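Local atomic coordinates of thiamine pyrophosphokinase (Saccharomyces cerevisiae, PDB entry 1IG0), a protein that catalyses the transfer of pyrophosphate from ATP to thiamine, the only route to thiamine diphosphate in yeast. Residues I50-F55 / L75-L79; N8-I14 / R289-C295. One frame throughout, in Å; residues are numbered along the deposited sequence.

Contact 1 of 2, residues I50-F55 / L75-L79; sequences IPRPLF and LYDYL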
loop_
_atom_site.group_PDB
_atom_site.type_symbol
_atom_site.label_atom_id
_atom_site.label_comp_id
_atom_site.label_asym_id
_atom_site.label_seq_id
_atom_site.Cartn_x
_atom_site.Cartn_y
_atom_site.Cartn_z
ATOM N N ILE B 50 -11.595 4.767 -12.144
ATOM C CA ILE B 50 -12.490 3.660 -12.455
ATOM C C ILE B 50 -13.258 3.910 -13.753
ATOM O O ILE B 50 -13.627 5.045 -14.055
ATOM C CB ILE B 50 -13.509 3.445 -11.311
ATOM C CG1 ILE B 50 -14.337 2.186 -11.570
ATOM C CG2 ILE B 50 -14.427 4.658 -11.200
ATOM C CD1 ILE B 50 -15.335 1.865 -10.466
ATOM N N PRO B 51 -13.489 2.854 -14.549
ATOM C CA PRO B 51 -14.224 3.004 -15.807
ATOM C C PRO B 51 -15.622 3.557 -15.543
ATOM O O PRO B 51 -16.248 3.223 -14.537
ATOM C CB PRO B 51 -14.254 1.582 -16.355
ATOM C CG PRO B 51 -12.943 1.035 -15.888
ATOM C CD PRO B 51 -12.887 1.513 -14.455
ATOM N N ARG B 52 -16.107 4.397 -16.452
ATOM C CA ARG B 52 -17.422 5.009 -16.303
ATOM C C ARG B 52 -18.593 4.042 -16.202
ATOM O O ARG B 52 -19.416 4.155 -15.294
ATOM C CB ARG B 52 -17.671 6.000 -17.440
ATOM C CG ARG B 52 -16.986 7.326 -17.218
ATOM C CD ARG B 52 -17.266 8.314 -18.323
ATOM N NE ARG B 52 -16.907 9.655 -17.882
ATOM C CZ ARG B 52 -17.589 10.332 -16.968
ATOM N NH1 ARG B 52 -18.665 9.788 -16.411
ATOM N NH2 ARG B 52 -17.201 11.547 -16.608
ATOM N N PRO B 53 -18.698 3.087 -17.138
ATOM C CA PRO B 53 -19.808 2.133 -17.081
ATOM C C PRO B 53 -19.894 1.458 -15.711
ATOM O O PRO B 53 -20.982 1.264 -15.167
ATOM C CB PRO B 53 -19.464 1.148 -18.191
ATOM C CG PRO B 53 -18.758 2.011 -19.189
ATOM C CD PRO B 53 -17.839 2.818 -18.305
ATOM N N LEU B 54 -18.737 1.105 -15.163
ATOM C CA LEU B 54 -18.676 0.457 -13.859
ATOM C C LEU B 54 -19.094 1.435 -12.764
ATOM O O LEU B 54 -19.856 1.084 -11.864
ATOM C CB LEU B 54 -17.258 -0.049 -13.584
ATOM C CG LEU B 54 -17.078 -0.836 -12.283
ATOM C CD1 LEU B 54 -17.970 -2.069 -12.305
ATOM C CD2 LEU B 54 -15.621 -1.234 -12.120
ATOM N N PHE B 55 -18.590 2.663 -12.849
ATOM C CA PHE B 55 -18.912 3.694 -11.870
ATOM C C PHE B 55 -20.423 3.880 -11.772
ATOM O O PHE B 55 -20.990 3.888 -10.680
ATOM C CB PHE B 55 -18.262 5.021 -12.267
ATOM C CG PHE B 55 -18.535 6.141 -11.301
ATOM C CD1 PHE B 55 -17.838 6.229 -10.101
ATOM C CD2 PHE B 55 -19.508 7.094 -11.582
ATOM C CE1 PHE B 55 -18.105 7.252 -9.193
ATOM C CE2 PHE B 55 -19.783 8.120 -10.681
ATOM C CZ PHE B 55 -19.079 8.199 -9.484
ATOM N N LEU B 75 -14.541 14.046 -7.696
ATOM C CA LEU B 75 -15.793 13.666 -8.342
ATOM C C LEU B 75 -16.185 14.717 -9.372
ATOM O O LEU B 75 -16.565 14.394 -10.498
ATOM C CB LEU B 75 -16.905 13.530 -7.299
ATOM C CG LEU B 75 -18.288 13.137 -7.824
ATOM C CD1 LEU B 75 -18.221 11.758 -8.472
ATOM C CD2 LEU B 75 -19.295 13.148 -6.681
ATOM N N TYR B 76 -16.089 15.980 -8.970
ATOM C CA TYR B 76 -16.425 17.104 -9.835
ATOM C C TYR B 76 -15.665 17.023 -11.157
ATOM O O TYR B 76 -16.257 17.136 -12.232
ATOM C CB TYR B 76 -16.085 18.419 -9.130
ATOM C CG TYR B 76 -16.482 19.660 -9.899
ATOM C CD1 TYR B 76 -17.813 20.082 -9.945
ATOM C CD2 TYR B 76 -15.527 20.415 -10.580
ATOM C CE1 TYR B 76 -18.179 21.228 -10.648
ATOM C CE2 TYR B 76 -15.884 21.559 -11.285
ATOM C CZ TYR B 76 -17.209 21.960 -11.315
ATOM O OH TYR B 76 -17.561 23.092 -12.011
ATOM N N ASP B 77 -14.352 16.831 -11.073
ATOM C CA ASP B 77 -13.518 16.742 -12.269
ATOM C C ASP B 77 -13.742 15.436 -13.025
ATOM O O ASP B 77 -13.765 15.417 -14.255
ATOM C CB ASP B 77 -12.036 16.864 -11.903
ATOM C CG ASP B 77 -11.695 18.204 -11.281
ATOM O OD1 ASP B 77 -12.266 19.227 -11.718
ATOM O OD2 ASP B 77 -10.845 18.237 -10.367
ATOM N N TYR B 78 -13.900 14.343 -12.285
ATOM C CA TYR B 78 -14.122 13.040 -12.898
ATOM C C TYR B 78 -15.228 13.127 -13.942
ATOM O O TYR B 78 -15.170 12.469 -14.980
ATOM C CB TYR B 78 -14.502 12.010 -11.832
ATOM C CG TYR B 78 -14.804 10.632 -12.382
ATOM C CD1 TYR B 78 -13.828 9.902 -13.061
ATOM C CD2 TYR B 78 -16.065 10.055 -12.220
ATOM C CE1 TYR B 78 -14.099 8.629 -13.564
ATOM C CE2 TYR B 78 -16.346 8.782 -12.719
ATOM C CZ TYR B 78 -15.358 8.076 -13.389
ATOM O OH TYR B 78 -15.632 6.819 -13.881
ATOM N N LEU B 79 -16.232 13.950 -13.665
ATOM C CA LEU B 79 -17.354 14.111 -14.580
ATOM C C LEU B 79 -17.286 15.443 -15.322
ATOM O O LEU B 79 -18.308 16.068 -15.600
ATOM C CB LEU B 79 -18.668 13.988 -13.803
ATOM C CG LEU B 79 -18.795 12.665 -13.032
ATOM C CD1 LEU B 79 -20.127 12.599 -12.305
ATOM C CD2 LEU B 79 -18.664 11.500 -14.000
#

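Contact 2 of 2, residues N8-I14 / R289-C295; sequences NPERIKI and RFVGDNC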
loop_
_atom_site.group_PDB
_atom_site.type_symbol
_atom_site.label_atom_id
_atom_site.label_comp_id
_atom_site.label_asym_id
_atom_site.label_seq_id
_atom_site.Cartn_x
_atom_site.Cartn_y
_atom_site.Cartn_z
ATOM N N ASN B 8 -1.206 -27.114 -5.847
ATOM C CA ASN B 8 -2.342 -27.788 -6.461
ATOM C C ASN B 8 -2.387 -27.634 -7.965
ATOM O O ASN B 8 -1.738 -26.756 -8.534
ATOM C CB ASN B 8 -3.662 -27.217 -5.928
ATOM C CG ASN B 8 -4.009 -27.720 -4.555
ATOM O OD1 ASN B 8 -4.089 -28.925 -4.328
ATOM N ND2 ASN B 8 -4.237 -26.798 -3.625
ATOM N N PRO B 9 -3.148 -28.513 -8.635
ATOM C CA PRO B 9 -3.264 -28.404 -10.088
ATOM C C PRO B 9 -4.131 -27.153 -10.256
ATOM O O PRO B 9 -4.606 -26.602 -9.261
ATOM C CB PRO B 9 -3.981 -29.695 -10.480
ATOM C CG PRO B 9 -4.767 -30.049 -9.245
ATOM C CD PRO B 9 -3.791 -29.744 -8.141
ATOM N N GLU B 10 -4.366 -26.710 -11.483
ATOM C CA GLU B 10 -5.140 -25.489 -11.688
ATOM C C GLU B 10 -6.583 -25.475 -11.178
ATOM O O GLU B 10 -7.121 -24.408 -10.874
ATOM C CB GLU B 10 -5.111 -25.108 -13.167
ATOM C CG GLU B 10 -4.972 -23.616 -13.400
ATOM C CD GLU B 10 -3.845 -23.001 -12.583
ATOM O OE1 GLU B 10 -2.712 -23.525 -12.618
ATOM O OE2 GLU B 10 -4.095 -21.986 -11.903
ATOM N N ARG B 11 -7.214 -26.641 -11.079
ATOM C CA ARG B 11 -8.592 -26.704 -10.596
ATOM C C ARG B 11 -8.886 -27.922 -9.725
ATOM O O ARG B 11 -8.618 -29.059 -10.115
ATOM C CB ARG B 11 -9.568 -26.683 -11.779
ATOM C CG ARG B 11 -9.680 -25.343 -12.502
ATOM C CD ARG B 11 -10.515 -24.349 -11.706
ATOM N NE ARG B 11 -10.681 -23.074 -12.403
ATOM C CZ ARG B 11 -9.717 -22.173 -12.562
ATOM N NH1 ARG B 11 -8.506 -22.392 -12.069
ATOM N NH2 ARG B 11 -9.964 -21.050 -13.223
ATOM N N ILE B 12 -9.445 -27.676 -8.543
ATOM C CA ILE B 12 -9.799 -28.748 -7.618
ATOM C C ILE B 12 -11.142 -28.428 -6.974
ATOM O O ILE B 12 -11.717 -27.359 -7.195
ATOM C CB ILE B 12 -8.775 -28.891 -6.462
ATOM C CG1 ILE B 12 -8.864 -27.672 -5.535
ATOM C CG2 ILE B 12 -7.364 -29.030 -7.017
ATOM C CD1 ILE B 12 -8.075 -27.812 -4.240
ATOM N N LYS B 13 -11.636 -29.370 -6.180
ATOM C CA LYS B 13 -12.879 -29.205 -5.444
ATOM C C LYS B 13 -12.495 -29.432 -3.991
ATOM O O LYS B 13 -11.828 -30.408 -3.658
ATOM C CB LYS B 13 -13.920 -30.250 -5.855
ATOM C CG LYS B 13 -14.702 -29.935 -7.126
ATOM C CD LYS B 13 -15.815 -30.967 -7.326
ATOM C CE LYS B 13 -16.754 -30.600 -8.467
ATOM N NZ LYS B 13 -16.048 -30.491 -9.769
ATOM N N ILE B 14 -12.897 -28.517 -3.127
ATOM C CA ILE B 14 -12.584 -28.654 -1.726
ATOM C C ILE B 14 -13.774 -29.319 -1.096
ATOM O O ILE B 14 -14.830 -29.469 -1.720
ATOM C CB ILE B 14 -12.332 -27.289 -1.047
ATOM C CG1 ILE B 14 -13.642 -26.485 -0.907
ATOM C CG2 ILE B 14 -11.336 -26.494 -1.868
ATOM C CD1 ILE B 14 -13.465 -25.140 -0.244
ATOM N N ARG B 289 -3.453 -17.750 -6.072
ATOM C CA ARG B 289 -4.623 -17.669 -6.936
ATOM C C ARG B 289 -5.618 -18.762 -6.569
ATOM O O ARG B 289 -5.240 -19.801 -6.031
ATOM C CB ARG B 289 -4.213 -17.815 -8.409
ATOM C CG ARG B 289 -3.949 -19.250 -8.839
ATOM C CD ARG B 289 -3.419 -19.334 -10.256
ATOM N NE ARG B 289 -2.042 -18.864 -10.343
ATOM C CZ ARG B 289 -1.054 -19.551 -10.904
ATOM N NH1 ARG B 289 -1.287 -20.746 -11.431
ATOM N NH2 ARG B 289 0.167 -19.038 -10.942
ATOM N N PHE B 290 -6.891 -18.517 -6.852
ATOM C CA PHE B 290 -7.938 -19.489 -6.562
ATOM C C PHE B 290 -7.874 -20.652 -7.552
ATOM O O PHE B 290 -7.678 -20.447 -8.750
ATOM C CB PHE B 290 -9.320 -18.835 -6.678
ATOM C CG PHE B 290 -9.563 -17.719 -5.700
ATOM C CD1 PHE B 290 -10.233 -16.570 -6.106
ATOM C CD2 PHE B 290 -9.158 -17.824 -4.372
ATOM C CE1 PHE B 290 -10.499 -15.541 -5.209
ATOM C CE2 PHE B 290 -9.420 -16.799 -3.464
ATOM C CZ PHE B 290 -10.092 -15.655 -3.884
ATOM N N VAL B 291 -8.032 -21.873 -7.051
ATOM C CA VAL B 291 -8.036 -23.051 -7.911
ATOM C C VAL B 291 -9.299 -23.852 -7.631
ATOM O O VAL B 291 -9.652 -24.761 -8.380
ATOM C CB VAL B 291 -6.797 -23.948 -7.689
ATOM C CG1 VAL B 291 -5.547 -23.202 -8.117
ATOM C CG2 VAL B 291 -6.703 -24.378 -6.231
ATOM N N GLY B 292 -9.976 -23.508 -6.539
ATOM C CA GLY B 292 -11.211 -24.187 -6.203
ATOM C C GLY B 292 -12.235 -23.831 -7.262
ATOM O O GLY B 292 -12.378 -22.661 -7.618
ATOM N N ASP B 293 -12.935 -24.835 -7.779
ATOM C CA ASP B 293 -13.946 -24.622 -8.812
ATOM C C ASP B 293 -14.888 -23.462 -8.517
ATOM O O ASP B 293 -15.075 -22.575 -9.352
ATOM C CB ASP B 293 -14.787 -25.888 -8.998
ATOM C CG ASP B 293 -14.196 -26.846 -10.006
ATOM O OD1 ASP B 293 -14.726 -27.971 -10.122
ATOM O OD2 ASP B 293 -13.215 -26.478 -10.688
ATOM N N ASN B 294 -15.474 -23.469 -7.324
ATOM C CA ASN B 294 -16.436 -22.441 -6.947
ATOM C C ASN B 294 -16.220 -21.806 -5.577
ATOM O O ASN B 294 -17.016 -20.963 -5.160
ATOM C CB ASN B 294 -17.842 -23.032 -6.980
ATOM C CG ASN B 294 -17.991 -24.207 -6.033
ATOM O OD1 ASN B 294 -17.526 -25.310 -6.318
ATOM N ND2 ASN B 294 -18.624 -23.969 -4.891
ATOM N N CYS B 295 -15.171 -22.205 -4.867
ATOM C CA CYS B 295 -14.923 -21.626 -3.552
ATOM C C CYS B 295 -13.534 -21.914 -2.998
ATOM O O CYS B 295 -12.875 -22.877 -3.391
ATOM C CB CYS B 295 -15.985 -22.105 -2.556
ATOM S SG CYS B 295 -16.049 -23.892 -2.298
#

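Contact 1 of 2, residues I50-F55 / L75-L79
Tyr78 reaches from the last turn of helix 71-78 to the start of helix 52-61, and the residues it meets there contact different parts of one aromatic side chain. Its CG stands anti to the backbone N (chi1 178°), which carries the ring off its own helix toward Arg52 and Phe55. Against Phe55 the arrangement is T-shaped: an edge of Tyr78 points at the face of Phe55, with CE2 over the centre of that ring, 3.7 Å above its plane, and the two planes inclined at 66°. Arg52 lies quite differently. Its extended chain runs past Tyr78 in the opposite sense and lays the guanidinium over the phenol face, the planes only 18° apart, with CZ 4.9 Å from the ring centroid in a cation-pi contact. The same guanidinium gives a hydrogen bond through NH1 to Tyr56, which helps to fix how it lies. At the far end of the ring, Tyr78 OH donates to Ile50 O across 2.7 Å, approaching from above the carbonyl plane; this carbonyl belongs to the residue just before the N-cap, Pro51. Farther along, Phe55 CZ meets Leu75 CD1 at 3.8 Å. Such packing of neighbouring connecting helices is characteristic of a parallel alpha/beta domain: helix 52-61 belongs to the beta-alpha-beta crossover from strand 38-43 to strand 64-68, and helix 71-78 to the next connection, toward strand 93-96.

Contact 2 of 2, residues N8-I14 / R289-C295
Val291 presses its isopropyl group against the bend at Pro9 and Glu10, with Val291 CB 3.2 Å from Glu10 O and CG2 directed to the aliphatic parts of Asn8 and Ile12. Beside it the two segments run parallel and join through a single beta bridge, Ile12 with Gly292: Ile12 N donates to Val291 O at 2.9 Å, and Asp293 N returns a bond of the same length to Ile12 O, nearly in line with that carbonyl. Charged groups extend this pairing. Glu10 starts away from segment 289-295, but a bend at chi2 (49°) swings its carboxylate back to Arg289, whose NH1 meets the syn side of OE2 at 3.1 Å with the acceptor close to the guanidinium plane. The other oxygen, OE1, forms a salt bridge with Lys269. With an alanine in place of Arg289, Glu10 would probably be left with Lys269 as its main cation, its carboxylate freer to turn. Farther along, Lys13 NZ meets Asp293 OD1 at 2.9 Å, almost along the C-O axis. Arg11 instead curls back, its NH1 bonded to Glu10 O while NH2 is held by Asn245. Beyond the polar pairs, Ile14 CD1 rests on Cys295 SG at 3.5 Å. The chemistry thus divides the work: backbone bonds set the register of two loops without regular strand structure, while carboxylates matched with nearby cations, likely to remain ionised, tie the segments together at both ends of the bridge, where several of the residues are exposed.

The contacts illustrate packing in different parts of one chain: contact 1 joins helices beside the parallel part of the large mixed sheet, whereas contact 2 joins the N-terminal segment to the vitamin B1 binding domain. Their centres are about 35 Å apart and their nearest atoms about 17 Å, although in sequence contact 1 is nested within the loop that contact 2 closes. Contact 2 is near bound thiamine: the Arg289 side chain comes within about 5 Å of it, and Ser285 to Asn288 line the pocket with Cys5 and Trp270. The chain meets another bound thiamine through Gln122 to Thr125, after strand 115-118, consistent with a compound site that draws on both subunits of the dimer.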